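Local coordinates for protein glycoside hydrolase (Streptococcus pneumoniae serotype 4, PDB 6ORH) that probably acts as an alpha-L-fucosidase, hydrolysing alpha-linked fucose from host-derived carbohydrate antigens through a family 29 glycoside hydrolase domain, at residues A[82-86]-A[103-107]; A[114-120]-A[159-163]; A[124-128]-A[142-146]; A[150-155]-A[191-196]. The protein carries 2 engineered substitutions. All blocks are in the same frame, centred on the assembly; numbering follows the deposited sequence.

How the contacts relate
All four contacts lie in the TIM-barrel catalytic domain, with neighbouring centres 14 to 16 Å apart except contacts 2 and 3 (24 Å). Helix 105-116 opens in contact 1 and closes in contact 2, while helix 139-154 is shared by contacts 3 and 4. Polar bridges join them: D104 OD2 lies 2.6 Å from Y159 OH between contacts 1 and 2, E152 OE1 is 2.7 Å from Y84 OH between 4 and 1, and Q196 NE2 is 3.0 Å from G163 O between 4 and 2. Contact 3 comes nearest the bound sugars, with the W127 side chain about 6 Å from a fucose.

Contact 1: A[82-86]-A[103-107]; sequences VLYPT and GDLLL
D104 and P85 meet with their side chains crossed at about a right angle, at the N-cap of helix 105-116 in the TIM-barrel domain, where the loop leaving strand 70-74 folds back on the helix it leads into. The evidence for the cap is the bond from L107 N to D104 OD1, 2.9 Å long, in which the donor stands well above the carboxylate plane, 68° out of it. On the opposite face of that carboxylate sits the proline ring, P85 CD being 3.3 Å from D104 CG. The flat group is thus held between a backbone N-H and a methylene, while its other oxygen, OD2, is bonded to the hydroxyl of Y159. D104 CG stands anti to its own nitrogen (chi1 179°), which swings the carboxylate back over the first turn.

Next to this crossing the two chains are tied directly. L105 N donates to L83 O over 3.0 Å, nearly along the C=O axis, and the L83 and L105 side chains run side by side in the same direction, with L83 CD1 and L105 CD2 4.1 Å apart. Y84 touches the helix with its base: its CB is 4.1 Å from L106 CB, whereas the ring leads away and its hydroxyl bonds to E152 on helix 139-154. P85 itself is the centre of an inverse gamma turn, which bends the loop sharply beside the cap; the turn is closed by a 2.8 Å bond from T86 N to Y84 O.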
loop_
_atom_site.group_PDB
_atom_site.type_symbol
_atom_site.label_atom_id
_atom_site.label_comp_id
_atom_site.label_asym_id
_atom_site.label_seq_id
_atom_site.Cartn_x
_atom_site.Cartn_y
_atom_site.Cartn_z
ATOM N N VAL A 82 25.993 -20.064 -21.914
ATOM C CA VAL A 82 25.794 -18.920 -22.792
ATOM C C VAL A 82 24.910 -19.332 -23.970
ATOM O O VAL A 82 25.146 -20.369 -24.582
ATOM C CB VAL A 82 27.160 -18.347 -23.203
ATOM C CG1 VAL A 82 26.992 -17.122 -24.087
ATOM C CG2 VAL A 82 27.998 -17.993 -21.966
ATOM N N LEU A 83 23.872 -18.539 -24.290
ATOM C CA LEU A 83 22.831 -18.976 -25.218
ATOM C C LEU A 83 23.057 -18.392 -26.622
ATOM O O LEU A 83 22.153 -18.401 -27.468
ATOM C CB LEU A 83 21.465 -18.571 -24.639
ATOM C CG LEU A 83 21.128 -19.262 -23.313
ATOM C CD1 LEU A 83 19.818 -18.715 -22.772
ATOM C CD2 LEU A 83 21.001 -20.774 -23.508
ATOM N N TYR A 84 24.262 -17.853 -26.851
ATOM C CA TYR A 84 24.695 -17.468 -28.191
ATOM C C TYR A 84 26.105 -18.029 -28.343
ATOM O O TYR A 84 26.765 -18.310 -27.350
ATOM C CB TYR A 84 24.621 -15.950 -28.408
ATOM C CG TYR A 84 25.675 -15.144 -27.685
ATOM C CD1 TYR A 84 25.514 -14.778 -26.350
ATOM C CD2 TYR A 84 26.867 -14.773 -28.319
ATOM C CE1 TYR A 84 26.493 -14.049 -25.688
ATOM C CE2 TYR A 84 27.855 -14.052 -27.660
ATOM C CZ TYR A 84 27.676 -13.701 -26.329
ATOM O OH TYR A 84 28.671 -13.022 -25.678
ATOM N N PRO A 85 26.596 -18.246 -29.583
ATOM C CA PRO A 85 27.924 -18.831 -29.800
ATOM C C PRO A 85 29.120 -17.913 -29.551
ATOM O O PRO A 85 29.879 -17.540 -30.452
ATOM C CB PRO A 85 27.774 -19.357 -31.242
ATOM C CG PRO A 85 26.890 -18.341 -31.881
ATOM C CD PRO A 85 25.839 -18.036 -30.827
ATOM N N THR A 86 29.290 -17.549 -28.284
ATOM C CA THR A 86 30.382 -16.694 -27.869
ATOM C C THR A 86 31.731 -17.318 -28.243
ATOM O O THR A 86 31.883 -18.541 -28.243
ATOM C CB THR A 86 30.320 -16.490 -26.344
ATOM O OG1 THR A 86 31.399 -15.674 -25.909
ATOM C CG2 THR A 86 30.247 -17.777 -25.540
ATOM N N GLY A 103 23.178 -23.094 -33.231
ATOM C CA GLY A 103 22.070 -22.267 -32.753
ATOM C C GLY A 103 22.561 -20.965 -32.129
ATOM O O GLY A 103 23.687 -20.857 -31.632
ATOM N N ASP A 104 21.722 -19.929 -32.231
ATOM C CA ASP A 104 22.065 -18.662 -31.620
ATOM C C ASP A 104 20.757 -18.018 -31.171
ATOM O O ASP A 104 20.039 -17.471 -32.002
ATOM C CB ASP A 104 22.863 -17.785 -32.602
ATOM C CG ASP A 104 23.256 -16.426 -32.046
ATOM O OD1 ASP A 104 22.655 -16.021 -31.027
ATOM O OD2 ASP A 104 24.151 -15.780 -32.625
ATOM N N LEU A 105 20.434 -18.112 -29.866
ATOM C CA LEU A 105 19.112 -17.683 -29.419
ATOM C C LEU A 105 19.032 -16.160 -29.478
ATOM O O LEU A 105 17.978 -15.614 -29.780
ATOM C CB LEU A 105 18.843 -18.214 -28.005
ATOM C CG LEU A 105 17.455 -17.864 -27.461
ATOM C CD1 LEU A 105 16.335 -18.466 -28.337
ATOM C CD2 LEU A 105 17.335 -18.318 -26.008
ATOM N N LEU A 106 20.157 -15.476 -29.211
ATOM C CA LEU A 106 20.149 -14.021 -29.284
ATOM C C LEU A 106 19.853 -13.564 -30.712
ATOM O O LEU A 106 19.096 -12.618 -30.892
ATOM C CB LEU A 106 21.451 -13.443 -28.709
ATOM C CG LEU A 106 21.559 -11.915 -28.734
ATOM C CD1 LEU A 106 20.423 -11.258 -27.961
ATOM C CD2 LEU A 106 22.894 -11.477 -28.160
ATOM N N LEU A 107 20.418 -14.270 -31.713
ATOM C CA LEU A 107 20.113 -13.935 -33.099
ATOM C C LEU A 107 18.641 -14.205 -33.412
ATOM O O LEU A 107 17.988 -13.359 -34.037
ATOM C CB LEU A 107 21.005 -14.775 -34.021
ATOM C CG LEU A 107 20.818 -14.475 -35.510
ATOM C CD1 LEU A 107 21.242 -13.051 -35.822
ATOM C CD2 LEU A 107 21.648 -15.453 -36.339
#

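Contact 2: A[114-120]-A[159-163]; sequences TEFDMDM and YGNAG
The N161 amide points its NH2 edge at two carboxylates of the 114-120 segment, D117 OD1 and D119 OD1, both essentially in its plane. Over one face of the amide lies M118 O, 3.6 Å from N161 CG. The carboxylate planes are turned against the amide by 58° for D117 and 42° for D119. The bond from N161 ND2 to D117 OD1 is 2.9 Å and nearly straight, arriving on the anti side and somewhat out of the carboxylate plane. The second, from N161 ND2 to D119 OD1, is 3.1 Å and more bent, and uses the anti lone pair. The reach of the side chain follows from its first torsion, with CG opposite the backbone nitrogen (chi1 177°).

The carbonyl edge is served by water: N161 OD1 accepts from a molecule 2.7 Å away that also donates to T114 O. Alongside, A162 N gives a nearly straight 2.9 Å bond to T114 OG1, which is also hydrogen-bonded to S110 O one turn back in the helix.

The segment 114-120 carries the end of helix 105-116, a Schellman motif with D117 at positive phi, and the start of barrel strand 119-124. The loop 159-163, on its way from helix 139-154 to strand 167-169, therefore plugs a helix-to-strand turn. Because both N161 amide protons go to carboxylates and its oxygen takes a water proton, the amide is oriented unambiguously, and its two bonds probably ease the proximity of two acidic groups.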
loop_
_atom_site.group_PDB
_atom_site.type_symbol
_atom_site.label_atom_id
_atom_site.label_comp_id
_atom_site.label_asym_id
_atom_site.label_seq_id
_atom_site.Cartn_x
_atom_site.Cartn_y
_atom_site.Cartn_z
ATOM N N THR A 114 13.481 -7.350 -34.522
ATOM C CA THR A 114 13.656 -6.349 -35.565
ATOM C C THR A 114 12.399 -6.274 -36.452
ATOM O O THR A 114 11.886 -5.180 -36.754
ATOM C CB THR A 114 14.937 -6.645 -36.339
ATOM O OG1 THR A 114 16.030 -6.550 -35.407
ATOM C CG2 THR A 114 15.151 -5.684 -37.486
ATOM N N GLU A 115 11.881 -7.449 -36.810
ATOM C CA GLU A 115 10.690 -7.512 -37.656
ATOM C C GLU A 115 9.508 -6.788 -37.008
ATOM O O GLU A 115 8.768 -6.037 -37.678
ATOM C CB GLU A 115 10.345 -8.971 -37.941
ATOM C CG GLU A 115 9.114 -9.095 -38.835
ATOM C CD GLU A 115 8.582 -10.495 -39.057
ATOM O OE1 GLU A 115 9.193 -11.474 -38.596
ATOM O OE2 GLU A 115 7.531 -10.587 -39.729
ATOM N N PHE A 116 9.356 -6.964 -35.691
ATOM C CA PHE A 116 8.207 -6.447 -34.956
ATOM C C PHE A 116 8.482 -5.081 -34.321
ATOM O O PHE A 116 7.604 -4.538 -33.640
ATOM C CB PHE A 116 7.748 -7.465 -33.907
ATOM C CG PHE A 116 6.919 -8.581 -34.488
ATOM C CD1 PHE A 116 7.520 -9.713 -35.023
ATOM C CD2 PHE A 116 5.533 -8.493 -34.501
ATOM C CE1 PHE A 116 6.759 -10.736 -35.576
ATOM C CE2 PHE A 116 4.768 -9.531 -35.019
ATOM C CZ PHE A 116 5.387 -10.637 -35.565
ATOM N N ASP A 117 9.689 -4.521 -34.541
ATOM C CA ASP A 117 10.078 -3.276 -33.882
ATOM C C ASP A 117 9.838 -3.400 -32.376
ATOM O O ASP A 117 9.222 -2.546 -31.739
ATOM C CB ASP A 117 9.339 -2.058 -34.449
ATOM C CG ASP A 117 9.947 -0.738 -34.006
ATOM O OD1 ASP A 117 11.143 -0.736 -33.623
ATOM O OD2 ASP A 117 9.205 0.281 -33.997
ATOM N N MET A 118 10.357 -4.499 -31.813
ATOM C CA MET A 118 10.339 -4.776 -30.383
ATOM C C MET A 118 11.709 -4.404 -29.824
ATOM O O MET A 118 12.719 -4.966 -30.240
ATOM C CB MET A 118 10.107 -6.269 -30.134
ATOM C CG MET A 118 10.202 -6.670 -28.667
ATOM S SD MET A 118 8.896 -6.077 -27.631
ATOM C CE MET A 118 7.551 -7.162 -28.121
ATOM N N ASP A 119 11.764 -3.391 -28.943
ATOM C CA ASP A 119 13.054 -3.046 -28.358
ATOM C C ASP A 119 13.615 -4.221 -27.566
ATOM O O ASP A 119 12.858 -5.071 -27.063
ATOM C CB ASP A 119 12.949 -1.807 -27.474
ATOM C CG ASP A 119 12.702 -0.537 -28.282
ATOM O OD1 ASP A 119 12.888 -0.517 -29.514
ATOM O OD2 ASP A 119 12.320 0.439 -27.659
ATOM N N MET A 120 14.962 -4.279 -27.489
ATOM C CA MET A 120 15.679 -5.412 -26.905
ATOM C C MET A 120 16.454 -5.004 -25.647
ATOM O O MET A 120 17.010 -3.904 -25.567
ATOM C CB MET A 120 16.646 -6.025 -27.934
ATOM C CG MET A 120 15.963 -6.903 -28.995
ATOM S SD MET A 120 15.277 -8.420 -28.290
ATOM C CE MET A 120 16.735 -9.402 -27.916
ATOM N N TYR A 159 22.377 -8.255 -33.727
ATOM C CA TYR A 159 21.750 -8.425 -32.417
ATOM C C TYR A 159 21.030 -7.146 -32.026
ATOM O O TYR A 159 21.443 -6.071 -32.435
ATOM C CB TYR A 159 22.809 -8.735 -31.348
ATOM C CG TYR A 159 23.506 -10.065 -31.463
ATOM C CD1 TYR A 159 22.889 -11.176 -32.046
ATOM C CD2 TYR A 159 24.790 -10.217 -30.939
ATOM C CE1 TYR A 159 23.531 -12.407 -32.095
ATOM C CE2 TYR A 159 25.442 -11.445 -30.987
ATOM C CZ TYR A 159 24.806 -12.539 -31.557
ATOM O OH TYR A 159 25.439 -13.751 -31.608
ATOM N N GLY A 160 19.931 -7.271 -31.262
ATOM C CA GLY A 160 19.177 -6.092 -30.881
ATOM C C GLY A 160 18.043 -5.864 -31.866
ATOM O O GLY A 160 17.851 -6.664 -32.785
ATOM N N ASN A 161 17.352 -4.744 -31.667
ATOM C CA ASN A 161 16.335 -4.271 -32.592
ATOM C C ASN A 161 17.069 -3.418 -33.624
ATOM O O ASN A 161 17.436 -2.289 -33.329
ATOM C CB ASN A 161 15.282 -3.473 -31.823
ATOM C CG ASN A 161 14.215 -2.872 -32.720
ATOM O OD1 ASN A 161 14.153 -3.210 -33.892
ATOM N ND2 ASN A 161 13.320 -2.074 -32.157
ATOM N N ALA A 162 17.327 -4.001 -34.813
ATOM C CA ALA A 162 18.115 -3.325 -35.852
ATOM C C ALA A 162 19.441 -2.833 -35.286
ATOM O O ALA A 162 19.798 -1.669 -35.460
ATOM C CB ALA A 162 17.318 -2.204 -36.492
ATOM N N GLY A 163 20.106 -3.714 -34.527
ATOM C CA GLY A 163 21.422 -3.424 -33.984
ATOM C C GLY A 163 21.407 -2.609 -32.699
ATOM O O GLY A 163 22.471 -2.278 -32.166
HETATM O O HOH W 1 12.997 -2.569 -36.261
#

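Contact 3: A[124-128]-A[142-146]; sequences LSPWD and YNAYY
The backbone of 124-128 runs at a distance from helix 139-154, the P126 and Y146 CA atoms being 7.4 Å apart, so tyrosine side chains span the gap. This is part of a beta-alpha unit of the TIM barrel: strand 119-124 runs out into the loop, and the helix that follows packs back against it.

Y146 does most of the work. Its ring takes L124 CD2 over one face, in a CH-pi contact 17° off the ring normal and 3.8 Å from the centroid, the two side chains arriving from opposite directions. Its hydroxyl donates to L124 O over 2.7 Å, the donor tilted 24° from the carbonyl plane. With CG anti to the backbone nitrogen (chi1 -167°), the ring extends far enough for its hydroxyl to meet the main chain. L124 O and S125 O then lie at the ring's edge, in its plane, while W188 stacks on the same ring.

One turn earlier, Y142 OH makes a short but weak bond of 2.6 Å to P126 O, and D128 CB lies 3.4 Å from Y142 OH. The D128 carboxylate and the Y142 ring are almost perpendicular. D128 OD2 forms a salt bridge with K76 and lies at the edge of the Y145 ring, near its plane.

W127 points away from the helix, its side chain about 6 Å from a bound fucose. The last link runs through water: the molecule donates to D128 OD2 at 2.7 Å and accepts from Y145 OH at 2.7 Å.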
loop_
_atom_site.group_PDB
_atom_site.type_symbol
_atom_site.label_atom_id
_atom_site.label_comp_id
_atom_site.label_asym_id
_atom_site.label_seq_id
_atom_site.Cartn_x
_atom_site.Cartn_y
_atom_site.Cartn_z
ATOM N N LEU A 124 22.977 -10.523 -18.709
ATOM C CA LEU A 124 24.211 -11.296 -18.695
ATOM C C LEU A 124 24.660 -11.375 -17.241
ATOM O O LEU A 124 25.087 -10.368 -16.675
ATOM C CB LEU A 124 25.251 -10.552 -19.545
ATOM C CG LEU A 124 26.594 -11.245 -19.771
ATOM C CD1 LEU A 124 26.450 -12.418 -20.739
ATOM C CD2 LEU A 124 27.576 -10.217 -20.368
ATOM N N SER A 125 24.516 -12.548 -16.621
ATOM C CA SER A 125 24.720 -12.616 -15.178
ATOM C C SER A 125 26.146 -12.240 -14.736
ATOM O O SER A 125 27.108 -12.898 -15.144
ATOM C CB SER A 125 24.334 -13.979 -14.654
ATOM O OG SER A 125 24.584 -14.062 -13.241
ATOM N N PRO A 126 26.357 -11.261 -13.827
ATOM C CA PRO A 126 27.697 -11.052 -13.256
ATOM C C PRO A 126 28.184 -12.289 -12.489
ATOM O O PRO A 126 29.310 -12.731 -12.728
ATOM C CB PRO A 126 27.498 -9.814 -12.362
ATOM C CG PRO A 126 26.365 -9.092 -13.068
ATOM C CD PRO A 126 25.396 -10.222 -13.397
ATOM N N TRP A 127 27.369 -12.816 -11.558
ATOM C CA TRP A 127 27.756 -14.083 -10.915
ATOM C C TRP A 127 27.786 -15.196 -11.965
ATOM O O TRP A 127 26.793 -15.411 -12.684
ATOM C CB TRP A 127 26.781 -14.405 -9.768
ATOM C CG TRP A 127 27.023 -15.734 -9.110
ATOM C CD1 TRP A 127 28.209 -16.386 -8.954
ATOM C CD2 TRP A 127 26.005 -16.588 -8.565
ATOM N NE1 TRP A 127 27.993 -17.599 -8.345
ATOM C CE2 TRP A 127 26.658 -17.743 -8.076
ATOM C CE3 TRP A 127 24.626 -16.459 -8.384
ATOM C CZ2 TRP A 127 25.946 -18.771 -7.456
ATOM C CZ3 TRP A 127 23.914 -17.480 -7.783
ATOM C CH2 TRP A 127 24.580 -18.620 -7.309
ATOM N N ASP A 128 28.920 -15.918 -12.042
ATOM C CA ASP A 128 29.050 -17.014 -12.990
ATOM C C ASP A 128 29.560 -18.245 -12.237
ATOM O O ASP A 128 30.730 -18.275 -11.829
ATOM C CB ASP A 128 30.011 -16.600 -14.118
ATOM C CG ASP A 128 29.991 -17.552 -15.290
ATOM O OD1 ASP A 128 29.957 -18.779 -15.054
ATOM O OD2 ASP A 128 29.988 -17.061 -16.433
ATOM N N TYR A 142 38.200 -12.501 -15.039
ATOM C CA TYR A 142 36.754 -12.694 -15.144
ATOM C C TYR A 142 36.120 -11.422 -15.705
ATOM O O TYR A 142 35.242 -11.503 -16.589
ATOM C CB TYR A 142 36.059 -13.047 -13.815
ATOM C CG TYR A 142 34.569 -13.169 -14.027
ATOM C CD1 TYR A 142 34.029 -14.229 -14.734
ATOM C CD2 TYR A 142 33.707 -12.128 -13.677
ATOM C CE1 TYR A 142 32.672 -14.301 -15.050
ATOM C CE2 TYR A 142 32.345 -12.194 -13.957
ATOM C CZ TYR A 142 31.829 -13.264 -14.670
ATOM O OH TYR A 142 30.486 -13.337 -14.966
ATOM N N ASN A 143 36.574 -10.276 -15.185
ATOM C CA ASN A 143 36.066 -8.998 -15.695
ATOM C C ASN A 143 36.310 -8.863 -17.197
ATOM O O ASN A 143 35.449 -8.331 -17.909
ATOM C CB ASN A 143 36.650 -7.811 -14.937
ATOM C CG ASN A 143 35.879 -7.597 -13.658
ATOM O OD1 ASN A 143 34.743 -7.130 -13.693
ATOM N ND2 ASN A 143 36.490 -7.925 -12.528
ATOM N N ALA A 144 37.487 -9.297 -17.687
ATOM C CA ALA A 144 37.760 -9.223 -19.119
ATOM C C ALA A 144 36.842 -10.143 -19.931
ATOM O O ALA A 144 36.448 -9.798 -21.046
ATOM C CB ALA A 144 39.234 -9.488 -19.394
ATOM N N TYR A 145 36.492 -11.306 -19.371
ATOM C CA TYR A 145 35.558 -12.244 -19.984
ATOM C C TYR A 145 34.187 -11.571 -20.113
ATOM O O TYR A 145 33.586 -11.560 -21.200
ATOM C CB TYR A 145 35.479 -13.518 -19.126
ATOM C CG TYR A 145 34.372 -14.484 -19.469
ATOM C CD1 TYR A 145 34.357 -15.137 -20.696
ATOM C CD2 TYR A 145 33.301 -14.726 -18.610
ATOM C CE1 TYR A 145 33.357 -16.030 -21.021
ATOM C CE2 TYR A 145 32.293 -15.632 -18.925
ATOM C CZ TYR A 145 32.303 -16.263 -20.159
ATOM O OH TYR A 145 31.328 -17.142 -20.531
ATOM N N TYR A 146 33.722 -11.004 -18.995
ATOM C CA TYR A 146 32.417 -10.334 -18.973
ATOM C C TYR A 146 32.372 -9.215 -20.013
ATOM O O TYR A 146 31.416 -9.117 -20.805
ATOM C CB TYR A 146 32.073 -9.856 -17.551
ATOM C CG TYR A 146 30.630 -9.433 -17.396
ATOM C CD1 TYR A 146 30.243 -8.140 -17.742
ATOM C CD2 TYR A 146 29.683 -10.297 -16.885
ATOM C CE1 TYR A 146 28.920 -7.741 -17.619
ATOM C CE2 TYR A 146 28.352 -9.916 -16.751
ATOM C CZ TYR A 146 27.974 -8.643 -17.158
ATOM O OH TYR A 146 26.672 -8.223 -17.013
HETATM O O HOH W 2 30.249 -18.616 -18.585
#

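Contact 4: A[150-155]-A[191-196]; sequences LKEILS and TIRDLQ. With EDO (1,2-ethanediol), chain F.
Two neighbouring helices of the TIM barrel's outer layer, 139-154 and 185-196, pack here through L154, I192, L195 and Q196. Their local axes come within 10.0 Å and run almost parallel, with a crossing angle of -19°. L154 sits centrally: its CD1 meets I192 CG1 at 3.8 Å, and its CB lies 3.9 Å from L195 CD1. One turn back, L150 CD1 continues the apolar strip with I192 CD1 at 4.2 Å. On the solvent side, the exposed K151 crosses T191 at about a right angle, the chain of the lysine passing over the threonine methyl, with K151 CG and T191 CG2 3.7 Å apart. L195 CD1 also rests over K151 CA, and its CD2 reaches S155 CB. R193, which does not touch 150-155, gives a weak bond from NH1 to O2 of an ethanediol probably left from crystallisation.

The polar part is gathered at the two C-terminal ends. Q196, bent at its second torsion (chi2 -74°), lays CG against L154 CB and turns its amide so that NE2 donates to L154 O over 3.0 Å, the donor tilted 26° from the carbonyl plane. S155 OG, in the crowded position between its own nitrogen and carbonyl carbon, turns back and donates to K151 O at 2.7 Å. A water near the same end bridges toward L195 O.

Q196 also donates from NE2 to G163 O and accepts at OE1 from F165 N. Three bonds thus fix the rotation of this buried amide, which satisfies a carbonyl at the end of helix 139-154 and joins both helix ends to the loop before strand 167-169.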
loop_
_atom_site.group_PDB
_atom_site.type_symbol
_atom_site.label_atom_id
_atom_site.label_comp_id
_atom_site.label_asym_id
_atom_site.label_seq_id
_atom_site.Cartn_x
_atom_site.Cartn_y
_atom_site.Cartn_z
ATOM N N LEU A 150 30.080 -8.446 -23.343
ATOM C CA LEU A 150 29.356 -7.203 -23.606
ATOM C C LEU A 150 29.672 -6.720 -25.028
ATOM O O LEU A 150 28.755 -6.318 -25.756
ATOM C CB LEU A 150 29.716 -6.115 -22.592
ATOM C CG LEU A 150 29.168 -6.275 -21.164
ATOM C CD1 LEU A 150 29.644 -5.120 -20.297
ATOM C CD2 LEU A 150 27.645 -6.331 -21.186
ATOM N N LYS A 151 30.968 -6.737 -25.412
ATOM C CA LYS A 151 31.376 -6.242 -26.723
ATOM C C LYS A 151 30.778 -7.108 -27.829
ATOM O O LYS A 151 30.269 -6.591 -28.825
ATOM C CB LYS A 151 32.909 -6.228 -26.792
ATOM C CG LYS A 151 33.501 -5.096 -25.956
ATOM C CD LYS A 151 35.023 -5.114 -25.930
ATOM C CE LYS A 151 35.601 -3.954 -25.146
ATOM N NZ LYS A 151 37.082 -4.022 -25.169
ATOM N N GLU A 152 30.824 -8.432 -27.663
ATOM C CA GLU A 152 30.259 -9.345 -28.651
ATOM C C GLU A 152 28.777 -9.059 -28.870
ATOM O O GLU A 152 28.281 -9.116 -30.001
ATOM C CB GLU A 152 30.271 -10.786 -28.154
ATOM C CG GLU A 152 31.585 -11.457 -28.371
ATOM C CD GLU A 152 31.580 -12.931 -28.003
ATOM O OE1 GLU A 152 30.982 -13.305 -26.962
ATOM O OE2 GLU A 152 32.150 -13.714 -28.793
ATOM N N ILE A 153 28.073 -8.775 -27.778
ATOM C CA ILE A 153 26.623 -8.666 -27.858
ATOM C C ILE A 153 26.263 -7.303 -28.436
ATOM O O ILE A 153 25.335 -7.202 -29.267
ATOM C CB ILE A 153 26.017 -8.856 -26.450
ATOM C CG1 ILE A 153 26.209 -10.309 -25.980
ATOM C CG2 ILE A 153 24.547 -8.443 -26.437
ATOM C CD1 ILE A 153 26.090 -10.478 -24.453
ATOM N N LEU A 154 26.948 -6.262 -27.938
ATOM C CA LEU A 154 26.486 -4.901 -28.163
ATOM C C LEU A 154 27.109 -4.239 -29.400
ATOM O O LEU A 154 26.717 -3.110 -29.734
ATOM C CB LEU A 154 26.718 -4.053 -26.906
ATOM C CG LEU A 154 26.061 -4.579 -25.628
ATOM C CD1 LEU A 154 26.553 -3.769 -24.435
ATOM C CD2 LEU A 154 24.516 -4.523 -25.710
ATOM N N SER A 155 28.063 -4.923 -30.067
ATOM C CA SER A 155 28.686 -4.362 -31.267
ATOM C C SER A 155 28.204 -5.028 -32.557
ATOM O O SER A 155 28.679 -4.650 -33.626
ATOM C CB SER A 155 30.190 -4.467 -31.200
ATOM O OG SER A 155 30.538 -5.828 -31.375
ATOM N N THR A 191 32.054 0.880 -22.003
ATOM C CA THR A 191 31.887 0.092 -23.209
ATOM C C THR A 191 30.426 0.144 -23.667
ATOM O O THR A 191 30.149 0.201 -24.867
ATOM C CB THR A 191 32.389 -1.349 -23.032
ATOM O OG1 THR A 191 33.814 -1.286 -23.164
ATOM C CG2 THR A 191 31.867 -2.319 -24.067
ATOM N N ILE A 192 29.500 0.036 -22.704
ATOM C CA ILE A 192 28.080 0.081 -23.063
ATOM C C ILE A 192 27.760 1.407 -23.754
ATOM O O ILE A 192 27.034 1.419 -24.756
ATOM C CB ILE A 192 27.171 -0.234 -21.857
ATOM C CG1 ILE A 192 27.427 -1.676 -21.401
ATOM C CG2 ILE A 192 25.696 0.004 -22.187
ATOM C CD1 ILE A 192 26.835 -1.978 -20.040
ATOM N N ARG A 193 28.308 2.514 -23.242
ATOM C CA ARG A 193 28.072 3.802 -23.885
ATOM C C ARG A 193 28.707 3.810 -25.277
ATOM O O ARG A 193 28.109 4.242 -26.267
ATOM C CB ARG A 193 28.667 4.919 -23.025
ATOM C CG ARG A 193 27.801 5.319 -21.840
ATOM C CD ARG A 193 28.281 6.553 -21.089
ATOM N NE ARG A 193 29.632 6.494 -20.546
ATOM C CZ ARG A 193 29.951 5.980 -19.362
ATOM N NH1 ARG A 193 29.018 5.446 -18.590
ATOM N NH2 ARG A 193 31.208 5.992 -18.968
ATOM N N ASP A 194 29.956 3.357 -25.352
ATOM C CA ASP A 194 30.700 3.413 -26.603
ATOM C C ASP A 194 29.909 2.704 -27.699
ATOM O O ASP A 194 29.884 3.150 -28.847
ATOM C CB ASP A 194 32.050 2.694 -26.505
ATOM C CG ASP A 194 33.135 3.377 -25.687
ATOM O OD1 ASP A 194 33.004 4.598 -25.397
ATOM O OD2 ASP A 194 34.112 2.668 -25.324
ATOM N N LEU A 195 29.233 1.602 -27.343
ATOM C CA LEU A 195 28.582 0.769 -28.351
ATOM C C LEU A 195 27.088 1.063 -28.507
ATOM O O LEU A 195 26.534 0.760 -29.575
ATOM C CB LEU A 195 28.808 -0.706 -27.999
ATOM C CG LEU A 195 30.261 -1.167 -28.029
ATOM C CD1 LEU A 195 30.319 -2.623 -27.657
ATOM C CD2 LEU A 195 30.827 -1.005 -29.451
ATOM N N GLN A 196 26.455 1.592 -27.455
ATOM C CA GLN A 196 25.002 1.715 -27.419
ATOM C C GLN A 196 24.513 3.041 -26.842
ATOM O O GLN A 196 23.329 3.169 -26.532
ATOM C CB GLN A 196 24.380 0.483 -26.737
ATOM C CG GLN A 196 24.575 -0.821 -27.503
ATOM C CD GLN A 196 23.692 -0.943 -28.731
ATOM O OE1 GLN A 196 22.678 -0.247 -28.845
ATOM N NE2 GLN A 196 24.056 -1.829 -29.648
HETATM C C1 EDO F . 27.019 5.818 -14.296
HETATM O O1 EDO F . 27.893 5.617 -13.196
HETATM C C2 EDO F . 27.754 6.203 -15.520
HETATM O O2 EDO F . 29.116 5.766 -15.571
HETATM O O HOH W 3 26.930 -0.658 -31.817
#